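Local coordinates for protein glycosyltransferase (Streptomyces halstedii, PDB 3WAD) that belongs to the GT-B clan of glycosyltransferases, built from two Rossmann-like domains joined by linking segments, at residues S223-P228 / Y396-L402. Numbering follows the deposited sequence.
Sequences SMRHLP and YDALPSL
R225, in the loop after strand 221-222, meets the short linker between helices 384-397 and 402-415, the last of which in GT-B glycosyltransferases commonly returns to the N-terminal domain. Strand 221-222 is the outermost strand, within the chain, of the N-terminal sheet. R225, centre of an inverse gamma turn, is gripped at both ends. Its backbone N donates to P400 O at 2.8 Å in a nearly straight bond (174°). With CG anti to the backbone N (chi1 -172°), its side chain runs out to D397 O. There NH1 donates to D397 O at 3.1 Å, the acceptor lying in the guanidinium plane, while S401 CA sits over one face of the group. On the way, R225 CG rests over the face of the Y396 ring in a CH-pi contact, 3.7 Å from the centroid. The ring's rim meets the loop too: Y396 OH donates to H226 O at 2.7 Å, approaching from above the carbonyl plane. A water accepts from R225 NH2 and from L402 N, at the start of the second helix, where S401 is N-cap and bonds through OG to E404 N. L402 is forked between two partners, CD1 against M224 CG (3.8 Å) and CD2 against L227 CB (4.0 Å); T26 of the second subunit also packs on L402. All three direct hydrogen bonds between the segments end on backbone carbonyls (P400, D397, H226), beside the apolar contacts of Y396 and L402, so the polar part of the join probably depends on the path of the backbone as much as on side-chain identity.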
ATOM      1  N   SER B 223      13.307  11.564 -13.277  1.00 30.13           N
ATOM      2  CA  SER B 223      11.922  11.889 -13.371  1.00 31.01           C
ATOM      3  C   SER B 223      11.102  10.624 -13.349  1.00 30.56           C
ATOM      4  O   SER B 223      11.650   9.486 -13.407  1.00 30.53           O
ATOM      5  CB  SER B 223      11.651  12.735 -14.612  1.00 32.51           C
ATOM      6  OG  SER B 223      11.888  11.978 -15.796  1.00 35.35           O
ATOM      7  N   MET B 224       9.802  10.822 -13.222  1.00 28.88           N
ATOM      8  CA  MET B 224       8.893   9.755 -12.855  1.00 29.08           C
ATOM      9  C   MET B 224       7.463  10.184 -13.199  1.00 26.85           C
ATOM     10  O   MET B 224       7.149  11.355 -13.219  1.00 27.19           O
ATOM     11  CB  MET B 224       9.089   9.391 -11.389  1.00 29.44           C
ATOM     12  CG  MET B 224       7.897   8.830 -10.711  1.00 30.39           C
ATOM     13  SD  MET B 224       8.252   8.549  -9.010  1.00 32.86           S
ATOM     14  CE  MET B 224       8.376  10.240  -8.401  1.00 29.77           C
ATOM     15  N   ARG B 225       6.665   9.224 -13.633  1.00 26.17           N
ATOM     16  CA  ARG B 225       5.236   9.400 -13.800  1.00 24.24           C
ATOM     17  C   ARG B 225       4.619   9.320 -12.373  1.00 24.51           C
ATOM     18  O   ARG B 225       4.058   8.299 -11.958  1.00 25.78           O
ATOM     19  CB  ARG B 225       4.697   8.290 -14.687  1.00 22.95           C
ATOM     20  CG  ARG B 225       3.226   8.481 -15.107  1.00 22.73           C
ATOM     21  CD  ARG B 225       2.786   7.458 -16.085  1.00 26.82           C
ATOM     22  NE  ARG B 225       2.831   6.110 -15.462  1.00 27.10           N
ATOM     23  CZ  ARG B 225       2.940   4.959 -16.117  1.00 35.22           C
ATOM     24  NH1 ARG B 225       3.061   4.955 -17.445  1.00 28.51           N
ATOM     25  NH2 ARG B 225       2.964   3.807 -15.445  1.00 33.34           N
ATOM     26  N   HIS B 226       4.676  10.444 -11.671  1.00 23.42           N
ATOM     27  CA  HIS B 226       4.277  10.546 -10.280  1.00 23.40           C
ATOM     28  C   HIS B 226       2.866  10.106 -10.041  1.00 21.09           C
ATOM     29  O   HIS B 226       1.934  10.618 -10.621  1.00 21.04           O
ATOM     30  CB  HIS B 226       4.506  11.990  -9.774  1.00 22.20           C
ATOM     31  CG  HIS B 226       4.249  12.170  -8.315  1.00 25.20           C
ATOM     32  ND1 HIS B 226       4.703  11.278  -7.358  1.00 24.43           N
ATOM     33  CD2 HIS B 226       3.548  13.132  -7.651  1.00 24.30           C
ATOM     34  CE1 HIS B 226       4.347  11.721  -6.160  1.00 28.95           C
ATOM     35  NE2 HIS B 226       3.637  12.832  -6.313  1.00 26.49           N
ATOM     36  N   LEU B 227       2.721   9.131  -9.168  1.00 22.31           N
ATOM     37  CA  LEU B 227       1.373   8.676  -8.802  1.00 24.49           C
ATOM     38  C   LEU B 227       0.888   9.482  -7.494  1.00 24.54           C
ATOM     39  O   LEU B 227       1.586   9.487  -6.464  1.00 24.63           O
ATOM     40  CB  LEU B 227       1.287   7.138  -8.687  1.00 25.33           C
ATOM     41  CG  LEU B 227      -0.100   6.480  -8.793  1.00 26.42           C
ATOM     42  CD1 LEU B 227       0.105   4.996  -8.760  1.00 28.95           C
ATOM     43  CD2 LEU B 227      -0.876   6.847  -7.476  1.00 34.33           C
ATOM     44  N   PRO B 228      -0.227  10.266  -7.623  1.00 25.16           N
ATOM     45  CA  PRO B 228      -0.802  11.072  -6.518  1.00 25.99           C
ATOM     46  C   PRO B 228      -1.570  10.185  -5.603  1.00 25.66           C
ATOM     47  O   PRO B 228      -2.601   9.668  -5.982  1.00 29.24           O
ATOM     48  CB  PRO B 228      -1.744  12.054  -7.222  1.00 24.86           C
ATOM     49  CG  PRO B 228      -1.952  11.614  -8.568  1.00 27.98           C
ATOM     50  CD  PRO B 228      -0.974  10.426  -8.876  1.00 24.29           C
ATOM     51  N   TYR B 396       2.685  13.135 -19.594  1.00 30.26           N
ATOM     52  CA  TYR B 396       2.844  12.531 -18.272  1.00 27.09           C
ATOM     53  C   TYR B 396       2.771  10.989 -18.404  1.00 26.85           C
ATOM     54  O   TYR B 396       3.570  10.266 -17.779  1.00 27.35           O
ATOM     55  CB  TYR B 396       1.723  13.078 -17.364  1.00 26.56           C
ATOM     56  CG  TYR B 396       1.406  12.215 -16.133  1.00 25.47           C
ATOM     57  CD1 TYR B 396       2.025  12.449 -14.910  1.00 25.34           C
ATOM     58  CD2 TYR B 396       0.468  11.239 -16.200  1.00 23.75           C
ATOM     59  CE1 TYR B 396       1.716  11.653 -13.749  1.00 26.18           C
ATOM     60  CE2 TYR B 396       0.145  10.455 -15.069  1.00 26.64           C
ATOM     61  CZ  TYR B 396       0.756  10.674 -13.875  1.00 25.85           C
ATOM     62  OH  TYR B 396       0.401   9.914 -12.779  1.00 26.48           O
ATOM     63  N   ASP B 397       1.810  10.480 -19.153  1.00 25.84           N
ATOM     64  CA  ASP B 397       1.689   8.998 -19.309  1.00 29.49           C
ATOM     65  C   ASP B 397       2.975   8.339 -19.804  1.00 29.46           C
ATOM     66  O   ASP B 397       3.213   7.158 -19.550  1.00 30.21           O
ATOM     67  CB  ASP B 397       0.548   8.584 -20.258  1.00 28.39           C
ATOM     68  CG  ASP B 397      -0.871   8.771 -19.629  1.00 35.86           C
ATOM     69  OD1 ASP B 397      -1.006   8.801 -18.362  1.00 38.79           O
ATOM     70  OD2 ASP B 397      -1.862   8.924 -20.410  1.00 37.14           O
ATOM     71  N   ALA B 398       3.776   9.120 -20.509  1.00 30.99           N
ATOM     72  CA  ALA B 398       5.014   8.683 -21.180  1.00 32.07           C
ATOM     73  C   ALA B 398       6.202   8.849 -20.288  1.00 32.53           C
ATOM     74  O   ALA B 398       7.307   8.469 -20.682  1.00 32.53           O
ATOM     75  CB  ALA B 398       5.218   9.509 -22.498  1.00 31.50           C
ATOM     76  N   LEU B 399       6.029   9.441 -19.089  1.00 30.10           N
ATOM     77  CA  LEU B 399       7.157   9.474 -18.154  1.00 29.23           C
ATOM     78  C   LEU B 399       7.533   8.106 -17.558  1.00 27.97           C
ATOM     79  O   LEU B 399       6.765   7.169 -17.603  1.00 28.17           O
ATOM     80  CB  LEU B 399       6.909  10.502 -17.018  1.00 29.65           C
ATOM     81  CG  LEU B 399       6.851  11.966 -17.420  1.00 30.87           C
ATOM     82  CD1 LEU B 399       6.330  12.818 -16.173  1.00 25.75           C
ATOM     83  CD2 LEU B 399       8.275  12.381 -17.791  1.00 26.65           C
ATOM     84  N   PRO B 400       8.700   7.989 -16.922  1.00 27.92           N
ATOM     85  CA  PRO B 400       8.982   6.602 -16.540  1.00 27.68           C
ATOM     86  C   PRO B 400       8.040   6.064 -15.430  1.00 28.65           C
ATOM     87  O   PRO B 400       7.752   6.755 -14.431  1.00 28.40           O
ATOM     88  CB  PRO B 400      10.419   6.614 -16.085  1.00 27.36           C
ATOM     89  CG  PRO B 400      11.002   7.969 -16.467  1.00 28.02           C
ATOM     90  CD  PRO B 400       9.848   8.896 -16.767  1.00 28.64           C
ATOM     91  N   SER B 401       7.540   4.861 -15.670  1.00 27.32           N
ATOM     92  CA  SER B 401       6.605   4.185 -14.836  1.00 29.07           C
ATOM     93  C   SER B 401       7.241   3.987 -13.471  1.00 27.42           C
ATOM     94  O   SER B 401       8.461   4.091 -13.333  1.00 28.57           O
ATOM     95  CB  SER B 401       6.296   2.820 -15.462  1.00 28.21           C
ATOM     96  OG  SER B 401       7.331   1.939 -15.102  1.00 31.03           O
ATOM     97  N   LEU B 402       6.455   3.665 -12.442  1.00 27.37           N
ATOM     98  CA  LEU B 402       7.115   3.375 -11.156  1.00 26.04           C
ATOM     99  C   LEU B 402       8.050   2.139 -11.202  1.00 27.11           C
ATOM    100  O   LEU B 402       9.090   2.134 -10.551  1.00 23.78           O
ATOM    101  CB  LEU B 402       6.093   3.246  -9.981  1.00 28.00           C
ATOM    102  CG  LEU B 402       5.731   4.491  -9.131  1.00 27.48           C
ATOM    103  CD1 LEU B 402       5.948   5.720  -9.916  1.00 28.07           C
ATOM    104  CD2 LEU B 402       4.246   4.400  -8.790  1.00 29.15           C
TER
HETATM  105  O   HOH W   1       3.563   3.647 -12.884  1.00 24.05           O